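Local structure of carboxypeptidase D (Drosophila melanogaster, 3MN8) at residues A[98-103]-A[141-146]; A[67-72]-A[195-200]. The protein removes C-terminal arginine or lysine residues from peptides and proteins as a zinc-dependent metallocarboxypeptidase, this chain being its active first carboxypeptidase domain. All coordinates share one frame; numbering follows the deposited sequence.

Contact 1. Residues A[98-103]-A[141-146]; sequences ANMHGD and PTMNPD. With ZN (zinc ion), chain F; GEM ((2-guanidinoethylmercapto)succinic acid), chain G.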
ATOM      1  N   ALA A  98       6.011   1.954   5.633  1.00 29.19           N
ATOM      2  CA  ALA A  98       5.933   2.831   6.791  1.00 17.61           C
ATOM      3  C   ALA A  98       7.183   3.702   6.943  1.00 33.18           C
ATOM      4  O   ALA A  98       8.166   3.541   6.224  1.00 42.35           O
ATOM      5  CB  ALA A  98       5.709   2.010   8.038  1.00 17.36           C
ATOM      6  N   ASN A  99       7.121   4.635   7.883  1.00 36.69           N
ATOM      7  CA  ASN A  99       8.286   5.395   8.319  1.00 30.31           C
ATOM      8  C   ASN A  99       9.070   6.094   7.216  1.00 45.08           C
ATOM      9  O   ASN A  99      10.303   6.185   7.301  1.00 49.91           O
ATOM     10  CB  ASN A  99       9.235   4.502   9.123  1.00 35.20           C
ATOM     11  CG  ASN A  99      10.262   5.305   9.905  1.00 38.85           C
ATOM     12  OD1 ASN A  99      11.464   5.101   9.770  1.00 34.73           O
ATOM     13  ND2 ASN A  99       9.785   6.239  10.715  1.00 41.19           N
ATOM     14  N   MET A 100       8.377   6.596   6.194  1.00 42.99           N
ATOM     15  CA  MET A 100       9.078   7.322   5.138  1.00 38.29           C
ATOM     16  C   MET A 100       9.570   8.640   5.703  1.00 40.83           C
ATOM     17  O   MET A 100      10.652   9.120   5.360  1.00 45.52           O
ATOM     18  CB  MET A 100       8.203   7.524   3.902  1.00 40.80           C
ATOM     19  CG  MET A 100       7.202   8.655   3.992  1.00 47.57           C
ATOM     20  SD  MET A 100       6.293   8.805   2.443  1.00 46.17           S
ATOM     21  CE  MET A 100       7.642   8.720   1.265  1.00 32.91           C
ATOM     22  N   HIS A 101       8.768   9.222   6.583  1.00 37.72           N
ATOM     23  CA  HIS A 101       9.250  10.297   7.425  1.00 29.57           C
ATOM     24  C   HIS A 101       9.750   9.630   8.699  1.00 41.74           C
ATOM     25  O   HIS A 101       8.954   9.123   9.515  1.00 29.01           O
ATOM     26  CB  HIS A 101       8.151  11.317   7.703  1.00 19.89           C
ATOM     27  CG  HIS A 101       7.638  11.987   6.467  1.00 39.45           C
ATOM     28  ND1 HIS A 101       6.408  11.701   5.918  1.00 49.93           N
ATOM     29  CD2 HIS A 101       8.207  12.911   5.658  1.00 52.50           C
ATOM     30  CE1 HIS A 101       6.233  12.435   4.833  1.00 53.90           C
ATOM     31  NE2 HIS A 101       7.309  13.178   4.653  1.00 52.22           N
ATOM     32  N   GLY A 102      11.079   9.600   8.828  1.00 35.72           N
ATOM     33  CA  GLY A 102      11.762   8.941   9.928  1.00 27.64           C
ATOM     34  C   GLY A 102      11.231   9.209  11.333  1.00 33.56           C
ATOM     35  O   GLY A 102      11.337   8.353  12.211  1.00 49.68           O
ATOM     36  N   ASP A 103      10.668  10.393  11.559  1.00 43.58           N
ATOM     37  CA  ASP A 103      10.140  10.739  12.879  1.00 43.70           C
ATOM     38  C   ASP A 103       8.678  10.319  13.075  1.00 37.63           C
ATOM     39  O   ASP A 103       8.114  10.508  14.145  1.00 48.55           O
ATOM     40  CB  ASP A 103      10.313  12.234  13.144  1.00 48.39           C
ATOM     41  CG  ASP A 103       9.920  13.094  11.952  1.00 50.34           C
ATOM     42  OD1 ASP A 103      10.322  14.273  11.926  1.00 57.91           O
ATOM     43  OD2 ASP A 103       9.213  12.602  11.045  1.00 59.55           O
ATOM     44  N   PRO A 141       8.521  -2.007   6.931  1.00 38.78           N
ATOM     45  CA  PRO A 141       8.444  -1.253   8.191  1.00 43.74           C
ATOM     46  C   PRO A 141       9.061   0.150   8.113  1.00 40.31           C
ATOM     47  O   PRO A 141       8.514   1.093   8.684  1.00 43.31           O
ATOM     48  CB  PRO A 141       9.238  -2.133   9.168  1.00 33.44           C
ATOM     49  CG  PRO A 141       9.082  -3.495   8.637  1.00 37.41           C
ATOM     50  CD  PRO A 141       9.055  -3.364   7.138  1.00 44.90           C
ATOM     51  N   THR A 142      10.199   0.285   7.437  1.00 39.16           N
ATOM     52  CA  THR A 142      10.796   1.599   7.224  1.00 41.38           C
ATOM     53  C   THR A 142      11.306   1.787   5.805  1.00 45.31           C
ATOM     54  O   THR A 142      11.742   0.838   5.136  1.00 38.35           O
ATOM     55  CB  THR A 142      11.952   1.916   8.196  1.00 36.40           C
ATOM     56  OG1 THR A 142      12.455   3.226   7.903  1.00 45.18           O
ATOM     57  CG2 THR A 142      13.086   0.934   8.026  1.00 34.18           C
ATOM     58  N   MET A 143      11.255   3.041   5.377  1.00 53.02           N
ATOM     59  CA  MET A 143      11.670   3.459   4.048  1.00 41.76           C
ATOM     60  C   MET A 143      12.685   4.594   4.245  1.00 45.39           C
ATOM     61  O   MET A 143      13.247   5.132   3.287  1.00 38.37           O
ATOM     62  CB  MET A 143      10.434   3.927   3.282  1.00 31.00           C
ATOM     63  CG  MET A 143      10.646   4.221   1.832  1.00 38.22           C
ATOM     64  SD  MET A 143       9.209   5.067   1.146  1.00 40.50           S
ATOM     65  CE  MET A 143      10.023   6.108  -0.070  1.00 28.22           C
ATOM     66  N   ASN A 144      12.920   4.944   5.509  1.00 34.12           N
ATOM     67  CA  ASN A 144      13.867   5.990   5.850  1.00 35.06           C
ATOM     68  C   ASN A 144      14.617   5.696   7.156  1.00 48.07           C
ATOM     69  O   ASN A 144      14.360   6.323   8.193  1.00 38.97           O
ATOM     70  CB  ASN A 144      13.161   7.334   5.926  1.00 35.67           C
ATOM     71  CG  ASN A 144      14.124   8.479   6.133  1.00 46.59           C
ATOM     72  OD1 ASN A 144      15.346   8.299   6.070  1.00 50.48           O
ATOM     73  ND2 ASN A 144      13.584   9.668   6.380  1.00 47.99           N
ATOM     74  N   PRO A 145      15.558   4.737   7.096  1.00 43.43           N
ATOM     75  CA  PRO A 145      16.387   4.334   8.240  1.00 34.76           C
ATOM     76  C   PRO A 145      17.248   5.492   8.744  1.00 38.22           C
ATOM     77  O   PRO A 145      17.413   5.690   9.949  1.00 47.73           O
ATOM     78  CB  PRO A 145      17.301   3.240   7.658  1.00 29.82           C
ATOM     79  CG  PRO A 145      16.763   2.922   6.301  1.00 32.23           C
ATOM     80  CD  PRO A 145      15.978   4.092   5.837  1.00 28.58           C
ATOM     81  N   ASP A 146      17.811   6.236   7.803  1.00 33.73           N
ATOM     82  CA  ASP A 146      18.716   7.312   8.127  1.00 39.32           C
ATOM     83  C   ASP A 146      17.907   8.391   8.817  1.00 40.02           C
ATOM     84  O   ASP A 146      18.366   9.021   9.777  1.00 51.24           O
ATOM     85  CB  ASP A 146      19.395   7.849   6.855  1.00 43.55           C
ATOM     86  CG  ASP A 146      20.383   6.849   6.244  1.00 40.75           C
ATOM     87  OD1 ASP A 146      20.387   5.669   6.649  1.00 36.05           O
ATOM     88  OD2 ASP A 146      21.162   7.244   5.356  1.00 35.44           O
TER
HETATM   89 ZN    ZN F 999       4.647  11.810   7.138  1.00 42.65          ZN
HETATM   90  C8  GEM G 601       1.740  14.645   4.477  1.00 57.00           C
HETATM   91  S7  GEM G 601       1.305  13.216   3.526  1.00 57.42           S
HETATM   92  C6  GEM G 601      -0.416  13.078   3.916  1.00 51.59           C
HETATM   93  C5  GEM G 601      -1.210  14.357   3.657  1.00 34.21           C
HETATM   94  N3  GEM G 601      -1.275  14.548   2.217  1.00 36.03           N
HETATM   95  C1  GEM G 601      -1.722  15.621   1.572  1.00 43.13           C
HETATM   96  N4  GEM G 601      -1.721  15.654   0.246  1.00 32.44           N
HETATM   97  N2  GEM G 601      -2.169  16.670   2.255  1.00 48.23           N
HETATM   98  C9  GEM G 601       3.128  15.052   4.062  1.00 64.36           C
HETATM   99  O14 GEM G 601       3.744  14.315   3.261  1.00 32.86           O
HETATM  100  O15 GEM G 601       3.614  16.109   4.519  1.00 65.33           O
HETATM  101  C10 GEM G 601       1.635  14.420   5.995  1.00 45.92           C
HETATM  102  C11 GEM G 601       2.638  13.458   6.620  1.00 54.16           C
HETATM  103  O12 GEM G 601       2.187  12.569   7.382  1.00 39.20           O
HETATM  104  O13 GEM G 601       3.868  13.599   6.394  1.00 33.28           O
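Asn-99 and Thr-142 run alongside each other, and between their ends the hydroxyl OG1 of Thr-142 donates a hydrogen bond to OD1 of Asn-99 at 2.8 Å, in the carbonyl plane and on a lone pair. The same OG1 accepts the backbone N of Asn-144 at 3.0 Å, an ST turn, so one oxygen fixes both its own loop and the amide opposite. A chi1 of -165° sends the amide of Asn-99 toward the second segment, and chi2 turns ND2 to the later residues of its own loop: ND2 reaches Gly-102 O at 3.0 Å, in the plane of the amide although well above the plane of the carbonyl, and also binds the carbonyl of Glu-104. Asn-144 repeats the idea from the second segment. Its ND2 meets Met-100 O at 3.2 Å, again from above the carbonyl plane, while its OD1 caps the helix that follows by accepting from N of Gly-147. The chains of Met-100 and Met-143 also run together, with CE against CE at 3.8 Å. His-101 turns away from this interface, and its ND1 binds zinc at 2.1 Å; the second ring nitrogen, NE2, is hydrogen-bonded to OD1 of Asp-172. Glu-104, His-217 and a carboxylate of the bound (2-guanidinoethylmercapto)succinic acid, through O13 and, at longer range, O12, complete the site. The arrangement belongs to the M14 zinc carboxypeptidase active site, where a His-x-x-Glu loop follows a central strand.

Contact 2. Residues A[67-72]-A[195-200]; sequences GRSLEG and QPETAA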
ATOM      1  N   GLY A  67      17.293  -1.790  -1.758  1.00 28.56           N
ATOM      2  CA  GLY A  67      18.413  -0.904  -1.971  1.00 39.16           C
ATOM      3  C   GLY A  67      18.949  -0.422  -0.648  1.00 42.10           C
ATOM      4  O   GLY A  67      18.579  -0.939   0.400  1.00 38.71           O
ATOM      5  N   ARG A  68      19.814   0.584  -0.695  1.00 41.45           N
ATOM      6  CA  ARG A  68      20.420   1.098   0.511  1.00 33.70           C
ATOM      7  C   ARG A  68      20.247   2.616   0.635  1.00 42.10           C
ATOM      8  O   ARG A  68      20.086   3.320  -0.365  1.00 37.13           O
ATOM      9  CB  ARG A  68      21.890   0.689   0.559  1.00 26.93           C
ATOM     10  CG  ARG A  68      22.175  -0.537   1.419  1.00 26.35           C
ATOM     11  CD  ARG A  68      23.455  -1.211   0.961  1.00 40.20           C
ATOM     12  NE  ARG A  68      23.883  -2.267   1.872  1.00 48.56           N
ATOM     13  CZ  ARG A  68      24.388  -3.435   1.488  1.00 60.19           C
ATOM     14  NH1 ARG A  68      24.530  -3.719   0.200  1.00 65.87           N
ATOM     15  NH2 ARG A  68      24.750  -4.324   2.399  1.00 73.83           N
ATOM     16  N   SER A  69      20.262   3.099   1.878  1.00 39.55           N
ATOM     17  CA  SER A  69      20.132   4.514   2.174  1.00 17.64           C
ATOM     18  C   SER A  69      21.472   5.210   1.952  1.00 37.31           C
ATOM     19  O   SER A  69      22.492   4.560   1.686  1.00 28.79           O
ATOM     20  CB  SER A  69      19.709   4.689   3.620  1.00 22.99           C
ATOM     21  OG  SER A  69      20.814   4.480   4.490  1.00 31.91           O
ATOM     22  N   LEU A  70      21.474   6.536   2.065  1.00 42.04           N
ATOM     23  CA  LEU A  70      22.708   7.308   1.924  1.00 44.25           C
ATOM     24  C   LEU A  70      23.799   6.733   2.807  1.00 45.36           C
ATOM     25  O   LEU A  70      24.959   6.608   2.396  1.00 46.87           O
ATOM     26  CB  LEU A  70      22.485   8.771   2.306  1.00 38.65           C
ATOM     27  CG  LEU A  70      21.704   9.624   1.311  1.00 41.93           C
ATOM     28  CD1 LEU A  70      21.431  11.011   1.874  1.00 46.95           C
ATOM     29  CD2 LEU A  70      22.469   9.734   0.010  1.00 37.86           C
ATOM     30  N   GLU A  71      23.417   6.379   4.025  1.00 34.99           N
ATOM     31  CA  GLU A  71      24.398   6.027   5.029  1.00 39.56           C
ATOM     32  C   GLU A  71      24.586   4.520   5.175  1.00 43.16           C
ATOM     33  O   GLU A  71      25.072   4.039   6.202  1.00 38.24           O
ATOM     34  CB  GLU A  71      24.014   6.673   6.348  1.00 46.37           C
ATOM     35  CG  GLU A  71      23.929   8.177   6.247  1.00 38.88           C
ATOM     36  CD  GLU A  71      23.550   8.808   7.559  1.00 56.84           C
ATOM     37  OE1 GLU A  71      22.667   8.245   8.250  1.00 61.99           O
ATOM     38  OE2 GLU A  71      24.127   9.865   7.891  1.00 57.88           O
ATOM     39  N   GLY A  72      24.186   3.786   4.136  1.00 44.36           N
ATOM     40  CA  GLY A  72      24.491   2.370   4.020  1.00 38.08           C
ATOM     41  C   GLY A  72      23.457   1.406   4.574  1.00 42.58           C
ATOM     42  O   GLY A  72      23.605   0.187   4.456  1.00 53.00           O
ATOM     43  N   GLN A 195      16.686  10.762  -4.373  1.00 44.09           N
ATOM     44  CA  GLN A 195      17.278  10.137  -3.207  1.00 34.97           C
ATOM     45  C   GLN A 195      17.289   8.619  -3.388  1.00 39.04           C
ATOM     46  O   GLN A 195      16.353   8.032  -3.939  1.00 29.57           O
ATOM     47  CB  GLN A 195      16.538  10.526  -1.930  1.00 35.61           C
ATOM     48  CG  GLN A 195      16.478  12.025  -1.696  1.00 41.10           C
ATOM     49  CD  GLN A 195      17.849  12.687  -1.627  1.00 45.11           C
ATOM     50  OE1 GLN A 195      18.706  12.296  -0.835  1.00 52.28           O
ATOM     51  NE2 GLN A 195      18.048  13.716  -2.442  1.00 31.61           N
ATOM     52  N   PRO A 196      18.373   7.984  -2.922  1.00 37.91           N
ATOM     53  CA  PRO A 196      18.588   6.541  -3.006  1.00 24.76           C
ATOM     54  C   PRO A 196      17.288   5.848  -2.665  1.00 27.47           C
ATOM     55  O   PRO A 196      16.849   4.934  -3.348  1.00 30.75           O
ATOM     56  CB  PRO A 196      19.590   6.277  -1.878  1.00 20.25           C
ATOM     57  CG  PRO A 196      20.325   7.533  -1.722  1.00 36.77           C
ATOM     58  CD  PRO A 196      19.372   8.643  -2.067  1.00 29.66           C
ATOM     59  N   GLU A 197      16.671   6.316  -1.592  1.00 31.82           N
ATOM     60  CA  GLU A 197      15.527   5.640  -1.016  1.00 32.70           C
ATOM     61  C   GLU A 197      14.361   5.721  -1.975  1.00 25.21           C
ATOM     62  O   GLU A 197      13.643   4.752  -2.174  1.00 25.59           O
ATOM     63  CB  GLU A 197      15.172   6.270   0.339  1.00 34.32           C
ATOM     64  CG  GLU A 197      16.244   6.100   1.432  1.00 28.91           C
ATOM     65  CD  GLU A 197      17.288   7.212   1.425  1.00 42.24           C
ATOM     66  OE1 GLU A 197      18.222   7.155   2.270  1.00 45.49           O
ATOM     67  OE2 GLU A 197      17.162   8.139   0.584  1.00 24.48           O
ATOM     68  N   THR A 198      14.192   6.891  -2.572  1.00 26.42           N
ATOM     69  CA  THR A 198      13.140   7.112  -3.546  1.00 27.08           C
ATOM     70  C   THR A 198      13.374   6.183  -4.732  1.00 33.31           C
ATOM     71  O   THR A 198      12.513   5.375  -5.087  1.00 41.67           O
ATOM     72  CB  THR A 198      13.158   8.565  -4.045  1.00 36.97           C
ATOM     73  OG1 THR A 198      13.318   9.473  -2.938  1.00 29.76           O
ATOM     74  CG2 THR A 198      11.885   8.878  -4.824  1.00 32.37           C
ATOM     75  N   ALA A 199      14.551   6.301  -5.341  1.00 33.25           N
ATOM     76  CA  ALA A 199      14.918   5.486  -6.498  1.00 28.19           C
ATOM     77  C   ALA A 199      14.629   4.008  -6.260  1.00 33.36           C
ATOM     78  O   ALA A 199      14.057   3.338  -7.109  1.00 35.62           O
ATOM     79  CB  ALA A 199      16.401   5.688  -6.852  1.00 17.80           C
ATOM     80  N   ALA A 200      15.039   3.502  -5.103  1.00 26.35           N
ATOM     81  CA  ALA A 200      14.822   2.109  -4.757  1.00 20.13           C
ATOM     82  C   ALA A 200      13.345   1.756  -4.857  1.00 29.11           C
ATOM     83  O   ALA A 200      12.963   0.755  -5.466  1.00 41.98           O
ATOM     84  CB  ALA A 200      15.331   1.832  -3.342  1.00 26.31           C
TER
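A loop-against-helix contact at the edge of the catalytic domain joins residues 67-72, where the outermost strand 61-68 runs out into a type I turn, to the first turn of helix 196-205. It is partly buried, with one apolar pair, Leu-70 and Pro-196, and one weak hydrogen bond. Leu-70 lies across the proline ring, bringing its CD2 to 3.5 Å from CG of Pro-196. CB of the same ring rests 3.4 Å from Arg-68 O, so two adjacent corners, CB and CG, are used. Farther along the helix, CB of Ala-200 faces CA of Gly-67 at 4.3 Å, a close approach of backbone to helix that the missing side chain of the glycine permits. Glu-197 supplies the polar part. Its chain bends at chi2 (88°), which carries the carboxylate back toward the turn, where OE1 accepts a weak bond from Leu-70 N at 3.3 Å and also lies 3.2 Å from CB of Ser-69. The other oxygen, OE2, is held by ND2 of Asn-167, a second grip that limits how the carboxylate can rotate. That asparagine also binds OE1 of Gln-195, the residue just before the helix. Leu-75 of strand 74-80 packs against both Glu-197 and Ala-200, so the helix start rests on the outermost strand 61-68 and its neighbour 74-80, with the loop at Ala-168 touching Leu-70.

Overall arrangement
From the N terminus the chain first meets residues 67-72 at the end of edge strand 61-68, then 98-103 after strand 93-97, then 141-146 after strand 136-140, and last 195-200 at the start of helix 196-205. Contact 1 closes the shorter loop, which contains helices 106-121 and 126-134; contact 2 closes a longer one that encloses it entirely, so the two nest without crossing. Their centres lie about 11 Å apart. Asp-146 joins them directly, probably hydrogen-bonding through its carboxylate to OG of Ser-69 and N of Glu-71. The turn at the sheet edge is thereby tied to the start of helix 145-149, whose preceding residues pack on the zinc-ligand loop 98-103.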